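Local coordinates for protein Agap007691-pb (Anopheles gambiae, PDB 5C98) that adopts the serpin fold and probably inhibits serine proteases, although its own function is not established, at residues H45-A57 against F69-Q82. Sequence-based numbering, arbitrary orientation. Where two conformers were deposited one is given.
Sequences HVRLALSMFYPLA and FGLPEDVHAAIEQQ
Arg47 lies along Phe69 and ends on Gln81, using its apolar stem and its charged head on different partners. Its CB sits over one face of the phenyl ring, a CH-pi contact 4.0 Å from the centroid, and CG follows, 3.6 Å from Phe69 CG. The chain then bends at chi2 (-95°), carrying NE past Leu71 CD2, so that Phe69 O lies over one face of the guanidinium. At the tip, NH2 donates to Gln81 OE1 at 3.0 Å; the acceptor lies in the guanidinium plane, yet the nitrogen stands well above the amide plane. A water accepts from NH2 as well and donates to Phe69 O, so one nitrogen ties together both ends of the 69-82 segment. An arginine suits the place, being long enough to cover a ring and still reach polar atoms.

Leu71 packs next along the contact: its CD1 rests over one face of the Tyr54 ring, 3.8 Å from the centroid. Tyr54, with CG anti to its backbone nitrogen (chi1 178°), extends its OH to Pro72 O at 2.6 Å, while the single methyl of Ala78 lets the ring approach closely, CB to Tyr54 CE2 3.6 Å. Pro55 sets CB on Val75 CG1 and CG on Ile79 CG1, apolar against apolar. The amide of Gln82 can give an N-H to a backbone carbonyl: NE2 donates to Leu48 O at 3.0 Å, with that oxygen close to the amide plane.

Helices 43-51 and 75-89, with the N-to-C directions of segments 45-51 and 75-82 130° apart, are joined through helix 59-69, where Gln66 also bonds Tyr54 OH. Within this serpin fold, Ala49 and Phe53 pack on strand 169-177, while Met52 and Pro55 touch helix 111-119.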
ATOM      1  N   HIS A  45       4.949   3.716   0.519  1.00 14.16           N
ATOM      2  CA  HIS A  45       6.101   2.840   0.657  1.00 11.60           C
ATOM      3  C   HIS A  45       6.784   2.566  -0.683  1.00 13.68           C
ATOM      4  O   HIS A  45       7.997   2.323  -0.711  1.00 15.36           O
ATOM      5  CB  HIS A  45       5.762   1.578   1.397  1.00 14.14           C
ATOM      6  CG  HIS A  45       6.968   0.892   1.923  1.00 14.19           C
ATOM      7  ND1 HIS A  45       7.345  -0.368   1.525  1.00 16.42           N
ATOM      8  CD2 HIS A  45       7.881   1.302   2.823  1.00 14.82           C
ATOM      9  CE1 HIS A  45       8.461  -0.701   2.156  1.00 16.43           C
ATOM     10  NE2 HIS A  45       8.812   0.302   2.942  1.00 15.62           N
ATOM     11  N   VAL A  46       6.045   2.606  -1.796  1.00 13.39           N
ATOM     12  CA  VAL A  46       6.688   2.570  -3.113  1.00 14.40           C
ATOM     13  C   VAL A  46       7.730   3.682  -3.192  1.00 14.31           C
ATOM     14  O   VAL A  46       8.882   3.456  -3.569  1.00 14.78           O
ATOM     15  CB  VAL A  46       5.631   2.661  -4.232  1.00 13.77           C
ATOM     16  CG1 VAL A  46       6.246   3.001  -5.591  1.00 12.99           C
ATOM     17  CG2 VAL A  46       4.794   1.397  -4.326  1.00 15.67           C
ATOM     18  N   ARG A  47       7.328   4.900  -2.834  1.00 13.97           N
ATOM     19  CA  ARG A  47       8.232   6.054  -2.810  1.00 14.13           C
ATOM     20  C   ARG A  47       9.399   5.821  -1.859  1.00 16.36           C
ATOM     21  O   ARG A  47      10.567   6.055  -2.217  1.00 15.54           O
ATOM     22  CB  ARG A  47       7.440   7.330  -2.461  1.00 15.10           C
ATOM     23  CG  ARG A  47       8.312   8.540  -2.132  1.00 17.03           C
ATOM     24  CD  ARG A  47       8.526   8.672  -0.641  1.00 19.01           C
ATOM     25  NE  ARG A  47       9.280   9.887  -0.315  1.00 18.43           N
ATOM     26  CZ  ARG A  47       8.729  11.093  -0.222  1.00 19.23           C
ATOM     27  NH1 ARG A  47       7.428  11.263  -0.414  1.00 21.89           N
ATOM     28  NH2 ARG A  47       9.488  12.140   0.101  1.00 18.63           N
ATOM     29  N   LEU A  48       9.112   5.365  -0.643  1.00 13.63           N
ATOM     30  CA  LEU A  48      10.188   5.244   0.335  1.00 14.82           C
ATOM     31  C   LEU A  48      11.195   4.192  -0.087  1.00 14.58           C
ATOM     32  O   LEU A  48      12.420   4.387   0.062  1.00 16.26           O
ATOM     33  CB  LEU A  48       9.631   4.923   1.720  1.00 13.81           C
ATOM     34  CG  LEU A  48       8.897   6.103   2.343  1.00 15.76           C
ATOM     35  CD1 LEU A  48       8.161   5.630   3.571  1.00 19.61           C
ATOM     36  CD2 LEU A  48       9.824   7.273   2.723  1.00 16.44           C
ATOM     37  N   ALA A  49      10.706   3.060  -0.576  1.00 13.61           N
ATOM     38  CA  ALA A  49      11.617   1.989  -0.954  1.00 13.35           C
ATOM     39  C   ALA A  49      12.430   2.382  -2.186  1.00 14.41           C
ATOM     40  O   ALA A  49      13.654   2.230  -2.215  1.00 15.49           O
ATOM     41  CB  ALA A  49      10.859   0.688  -1.190  1.00 15.17           C
ATOM     42  N   LEU A  50      11.769   2.893  -3.215  1.00 14.41           N
ATOM     43  CA  LEU A  50      12.489   3.236  -4.422  0.50 15.42           C
ATOM     44  C   LEU A  50      13.482   4.367  -4.175  1.00 16.26           C
ATOM     45  O   LEU A  50      14.532   4.423  -4.827  1.00 17.07           O
ATOM     46  CB  LEU A  50      11.462   3.555  -5.513  0.50 18.27           C
ATOM     47  CG  LEU A  50      11.916   3.609  -6.956  0.50 16.23           C
ATOM     48  CD1 LEU A  50      12.741   2.386  -7.338  0.50 14.92           C
ATOM     49  CD2 LEU A  50      10.700   3.751  -7.856  0.50 15.90           C
ATOM     50  N   SER A  51      13.175   5.258  -3.250  1.00 15.38           N
ATOM     51  CA  SER A  51      14.038   6.391  -2.939  0.50 16.39           C
ATOM     52  C   SER A  51      15.419   5.955  -2.478  1.00 15.80           C
ATOM     53  O   SER A  51      16.373   6.741  -2.556  1.00 17.47           O
ATOM     54  CB  SER A  51      13.412   7.229  -1.817  0.50 18.88           C
ATOM     55  OG  SER A  51      12.415   8.092  -2.303  0.50 21.04           O
ATOM     56  N   MET A  52      15.547   4.736  -1.936  1.00 15.53           N
ATOM     57  CA  MET A  52      16.863   4.247  -1.515  1.00 14.06           C
ATOM     58  C   MET A  52      17.833   4.231  -2.683  1.00 17.06           C
ATOM     59  O   MET A  52      19.041   4.347  -2.482  1.00 16.70           O
ATOM     60  CB  MET A  52      16.751   2.840  -0.916  1.00 14.77           C
ATOM     61  CG  MET A  52      15.836   2.737   0.280  1.00 15.96           C
ATOM     62  SD  MET A  52      16.001   1.173   1.159  1.00 17.54           S
ATOM     63  CE  MET A  52      15.344   0.043  -0.074  1.00 17.87           C
ATOM     64  N   PHE A  53      17.329   4.076  -3.905  1.00 16.40           N
ATOM     65  CA  PHE A  53      18.211   4.057  -5.065  1.00 15.91           C
ATOM     66  C   PHE A  53      18.527   5.446  -5.604  1.00 17.79           C
ATOM     67  O   PHE A  53      19.396   5.575  -6.466  1.00 17.73           O
ATOM     68  CB  PHE A  53      17.561   3.195  -6.150  1.00 18.74           C
ATOM     69  CG  PHE A  53      17.429   1.770  -5.749  1.00 18.43           C
ATOM     70  CD1 PHE A  53      18.462   0.892  -5.985  1.00 20.34           C
ATOM     71  CD2 PHE A  53      16.312   1.321  -5.051  1.00 19.86           C
ATOM     72  CE1 PHE A  53      18.367  -0.433  -5.593  1.00 22.89           C
ATOM     73  CE2 PHE A  53      16.222  -0.009  -4.639  1.00 22.95           C
ATOM     74  CZ  PHE A  53      17.252  -0.877  -4.916  1.00 19.89           C
ATOM     75  N   TYR A  54      17.847   6.491  -5.130  1.00 16.41           N
ATOM     76  CA  TYR A  54      18.088   7.831  -5.655  1.00 17.08           C
ATOM     77  C   TYR A  54      19.534   8.269  -5.569  1.00 17.59           C
ATOM     78  O   TYR A  54      20.031   8.837  -6.550  1.00 18.70           O
ATOM     79  CB  TYR A  54      17.179   8.797  -4.897  1.00 19.14           C
ATOM     80  CG  TYR A  54      17.272  10.266  -5.231  1.00 17.53           C
ATOM     81  CD1 TYR A  54      16.894  10.731  -6.486  1.00 18.05           C
ATOM     82  CD2 TYR A  54      17.615  11.190  -4.265  1.00 18.89           C
ATOM     83  CE1 TYR A  54      16.910  12.058  -6.777  1.00 20.85           C
ATOM     84  CE2 TYR A  54      17.647  12.526  -4.543  1.00 20.32           C
ATOM     85  CZ  TYR A  54      17.283  12.961  -5.800  1.00 19.95           C
ATOM     86  OH  TYR A  54      17.287  14.304  -6.097  1.00 23.19           O
ATOM     87  N   PRO A  55      20.259   8.030  -4.476  1.00 17.36           N
ATOM     88  CA  PRO A  55      21.671   8.446  -4.443  1.00 18.16           C
ATOM     89  C   PRO A  55      22.552   7.706  -5.438  1.00 22.49           C
ATOM     90  O   PRO A  55      23.660   8.180  -5.720  1.00 25.35           O
ATOM     91  CB  PRO A  55      22.094   8.151  -2.995  1.00 20.44           C
ATOM     92  CG  PRO A  55      20.827   7.957  -2.244  1.00 25.54           C
ATOM     93  CD  PRO A  55      19.836   7.439  -3.196  1.00 17.99           C
ATOM     94  N   LEU A  56      22.105   6.568  -5.955  1.00 20.34           N
ATOM     95  CA  LEU A  56      22.871   5.738  -6.877  1.00 25.02           C
ATOM     96  C   LEU A  56      22.510   5.998  -8.320  1.00 17.99           C
ATOM     97  O   LEU A  56      23.074   5.381  -9.219  1.00 20.49           O
ATOM     98  CB  LEU A  56      22.599   4.259  -6.565  1.00 26.62           C
ATOM     99  CG  LEU A  56      22.822   3.902  -5.093  1.00 31.04           C
ATOM    100  CD1 LEU A  56      22.888   2.415  -4.901  1.00 38.06           C
ATOM    101  CD2 LEU A  56      24.086   4.543  -4.548  1.00 40.60           C
ATOM    102  N   ALA A  57      21.578   6.902  -8.562  1.00 18.08           N
ATOM    103  CA  ALA A  57      20.951   7.043  -9.859  1.00 17.55           C
ATOM    104  C   ALA A  57      21.629   8.131 -10.666  1.00 18.47           C
ATOM    105  O   ALA A  57      22.080   9.144 -10.129  1.00 22.84           O
ATOM    106  CB  ALA A  57      19.469   7.396  -9.673  1.00 19.35           C
ATOM    107  N   PHE A  69       8.216  12.058  -6.851  1.00 19.04           N
ATOM    108  CA  PHE A  69       8.161  11.994  -5.401  1.00 17.59           C
ATOM    109  C   PHE A  69       8.535  13.301  -4.716  1.00 24.68           C
ATOM    110  O   PHE A  69       8.420  13.388  -3.491  1.00 23.07           O
ATOM    111  CB  PHE A  69       9.136  10.917  -4.882  1.00 16.14           C
ATOM    112  CG  PHE A  69       8.972   9.549  -5.518  1.00 17.50           C
ATOM    113  CD1 PHE A  69       7.717   8.974  -5.673  1.00 20.28           C
ATOM    114  CD2 PHE A  69      10.096   8.838  -5.953  1.00 19.64           C
ATOM    115  CE1 PHE A  69       7.594   7.734  -6.241  1.00 17.61           C
ATOM    116  CE2 PHE A  69       9.983   7.619  -6.552  1.00 18.66           C
ATOM    117  CZ  PHE A  69       8.711   7.044  -6.679  1.00 21.33           C
ATOM    118  N   GLY A  70       9.020  14.300  -5.449  1.00 18.64           N
ATOM    119  CA  GLY A  70       9.457  15.536  -4.828  1.00 22.02           C
ATOM    120  C   GLY A  70      10.732  15.416  -4.023  1.00 26.63           C
ATOM    121  O   GLY A  70      10.949  16.209  -3.104  1.00 27.54           O
ATOM    122  N   LEU A  71      11.597  14.465  -4.355  1.00 22.26           N
ATOM    123  CA  LEU A  71      12.821  14.279  -3.587  1.00 21.49           C
ATOM    124  C   LEU A  71      13.714  15.517  -3.675  1.00 23.39           C
ATOM    125  O   LEU A  71      13.774  16.171  -4.728  1.00 24.56           O
ATOM    126  CB  LEU A  71      13.595  13.078  -4.120  1.00 17.99           C
ATOM    127  CG  LEU A  71      12.872  11.753  -4.081  1.00 19.35           C
ATOM    128  CD1 LEU A  71      13.861  10.592  -4.273  1.00 20.05           C
ATOM    129  CD2 LEU A  71      12.075  11.546  -2.777  1.00 18.55           C
ATOM    130  N   PRO A  72      14.433  15.855  -2.600  1.00 23.35           N
ATOM    131  CA  PRO A  72      15.375  16.980  -2.648  1.00 24.40           C
ATOM    132  C   PRO A  72      16.473  16.773  -3.680  1.00 29.25           C
ATOM    133  O   PRO A  72      16.979  15.662  -3.867  1.00 25.14           O
ATOM    134  CB  PRO A  72      15.965  17.005  -1.232  1.00 26.94           C
ATOM    135  CG  PRO A  72      14.936  16.399  -0.380  1.00 28.85           C
ATOM    136  CD  PRO A  72      14.269  15.337  -1.229  1.00 23.09           C
ATOM    137  N   GLU A  73      16.874  17.875  -4.321  1.00 25.02           N
ATOM    138  CA  GLU A  73      18.060  17.850  -5.169  1.00 24.13           C
ATOM    139  C   GLU A  73      19.326  17.621  -4.359  1.00 27.54           C
ATOM    140  O   GLU A  73      20.328  17.144  -4.898  1.00 33.63           O
ATOM    141  CB  GLU A  73      18.179  19.154  -5.942  1.00 34.78           C
ATOM    142  CG  GLU A  73      17.148  19.285  -7.034  1.00 33.14           C
ATOM    143  CD  GLU A  73      17.492  20.408  -8.002  1.00 51.99           C
ATOM    144  OE1 GLU A  73      17.589  21.572  -7.556  1.00 46.58           O
ATOM    145  OE2 GLU A  73      17.689  20.121  -9.204  1.00 57.41           O
ATOM    146  N   ASP A  74      19.313  17.996  -3.083  1.00 26.74           N
ATOM    147  CA  ASP A  74      20.412  17.720  -2.160  1.00 24.48           C
ATOM    148  C   ASP A  74      20.271  16.249  -1.795  1.00 27.77           C
ATOM    149  O   ASP A  74      19.399  15.885  -1.008  1.00 23.27           O
ATOM    150  CB  ASP A  74      20.230  18.605  -0.937  1.00 25.33           C
ATOM    151  CG  ASP A  74      21.222  18.342   0.152  1.00 24.46           C
ATOM    152  OD1 ASP A  74      21.994  17.383   0.066  1.00 26.19           O
ATOM    153  OD2 ASP A  74      21.230  19.152   1.120  1.00 30.05           O
ATOM    154  N   VAL A  75      21.124  15.404  -2.378  1.00 26.76           N
ATOM    155  CA  VAL A  75      21.005  13.961  -2.195  1.00 27.24           C
ATOM    156  C   VAL A  75      21.237  13.581  -0.742  1.00 24.20           C
ATOM    157  O   VAL A  75      20.577  12.672  -0.215  1.00 24.72           O
ATOM    158  CB  VAL A  75      21.962  13.224  -3.147  1.00 29.98           C
ATOM    159  CG1 VAL A  75      22.050  11.757  -2.797  1.00 32.93           C
ATOM    160  CG2 VAL A  75      21.471  13.379  -4.574  1.00 35.96           C
ATOM    161  N   HIS A  76      22.154  14.276  -0.064  1.00 24.82           N
ATOM    162  CA  HIS A  76      22.382  14.010   1.351  1.00 25.73           C
ATOM    163  C   HIS A  76      21.109  14.243   2.160  1.00 27.24           C
ATOM    164  O   HIS A  76      20.742  13.425   3.012  1.00 26.21           O
ATOM    165  CB  HIS A  76      23.542  14.881   1.832  1.00 29.53           C
ATOM    166  CG  HIS A  76      23.822  14.775   3.298  1.00 43.58           C
ATOM    167  ND1 HIS A  76      23.356  15.698   4.211  1.00 45.72           N
ATOM    168  CD2 HIS A  76      24.528  13.863   4.007  1.00 44.56           C
ATOM    169  CE1 HIS A  76      23.758  15.352   5.422  1.00 50.12           C
ATOM    170  NE2 HIS A  76      24.472  14.244   5.326  1.00 53.73           N
ATOM    171  N   ALA A  77      20.387  15.324   1.858  1.00 23.31           N
ATOM    172  CA  ALA A  77      19.123  15.600   2.531  1.00 21.60           C
ATOM    173  C   ALA A  77      18.057  14.571   2.163  1.00 23.98           C
ATOM    174  O   ALA A  77      17.219  14.218   3.000  1.00 24.29           O
ATOM    175  CB  ALA A  77      18.638  16.999   2.171  1.00 25.89           C
ATOM    176  N   ALA A  78      18.048  14.097   0.917  1.00 21.13           N
ATOM    177  CA  ALA A  78      17.090  13.071   0.512  1.00 18.92           C
ATOM    178  C   ALA A  78      17.304  11.784   1.289  1.00 20.09           C
ATOM    179  O   ALA A  78      16.335  11.112   1.672  1.00 21.13           O
ATOM    180  CB  ALA A  78      17.221  12.822  -0.986  1.00 20.53           C
ATOM    181  N   ILE A  79      18.566  11.414   1.522  1.00 19.48           N
ATOM    182  CA  ILE A  79      18.849  10.210   2.305  1.00 20.47           C
ATOM    183  C   ILE A  79      18.311  10.383   3.714  1.00 23.02           C
ATOM    184  O   ILE A  79      17.623   9.507   4.248  1.00 20.61           O
ATOM    185  CB  ILE A  79      20.365   9.925   2.299  1.00 20.20           C
ATOM    186  CG1 ILE A  79      20.795   9.449   0.912  1.00 20.51           C
ATOM    187  CG2 ILE A  79      20.738   8.890   3.357  1.00 23.06           C
ATOM    188  CD1 ILE A  79      22.302   9.460   0.721  1.00 20.75           C
ATOM    189  N   GLU A  80      18.640  11.512   4.351  1.00 21.86           N
ATOM    190  CA  GLU A  80      18.166  11.747   5.715  1.00 21.64           C
ATOM    191  C   GLU A  80      16.644  11.770   5.773  1.00 21.18           C
ATOM    192  O   GLU A  80      16.041  11.269   6.736  1.00 21.35           O
ATOM    193  CB  GLU A  80      18.737  13.057   6.247  1.00 23.88           C
ATOM    194  CG  GLU A  80      20.244  12.998   6.488  1.00 29.09           C
ATOM    195  CD  GLU A  80      20.778  14.158   7.322  1.00 44.76           C
ATOM    196  OE1 GLU A  80      20.083  15.188   7.446  1.00 46.85           O
ATOM    197  OE2 GLU A  80      21.896  14.030   7.860  1.00 54.44           O
ATOM    198  N   GLN A  81      16.006  12.354   4.759  1.00 19.24           N
ATOM    199  CA  GLN A  81      14.546  12.387   4.716  1.00 19.46           C
ATOM    200  C   GLN A  81      13.979  10.971   4.608  1.00 18.63           C
ATOM    201  O   GLN A  81      13.030  10.609   5.313  1.00 19.99           O
ATOM    202  CB  GLN A  81      14.087  13.258   3.547  1.00 19.67           C
ATOM    203  CG  GLN A  81      12.572  13.286   3.297  1.00 24.78           C
ATOM    204  CD  GLN A  81      12.202  13.916   1.949  1.00 21.43           C
ATOM    205  OE1 GLN A  81      12.132  13.243   0.932  1.00 22.58           O
ATOM    206  NE2 GLN A  81      11.995  15.221   1.950  1.00 29.35           N
ATOM    207  N   GLN A  82      14.539  10.157   3.721  1.00 18.08           N
ATOM    208  CA  GLN A  82      14.043   8.796   3.577  1.00 16.68           C
ATOM    209  C   GLN A  82      14.137   8.071   4.912  1.00 17.36           C
ATOM    210  O   GLN A  82      13.192   7.395   5.326  1.00 17.31           O
ATOM    211  CB  GLN A  82      14.842   8.061   2.502  1.00 18.57           C
ATOM    212  CG  GLN A  82      14.234   6.743   2.043  1.00 17.91           C
ATOM    213  CD  GLN A  82      14.473   5.583   2.984  1.00 17.60           C
ATOM    214  OE1 GLN A  82      15.290   5.651   3.901  1.00 17.79           O
ATOM    215  NE2 GLN A  82      13.791   4.499   2.734  1.00 17.32           N
TER
HETATM  216  O   HOH W   1       8.238  14.606  -0.978  1.00 29.83           O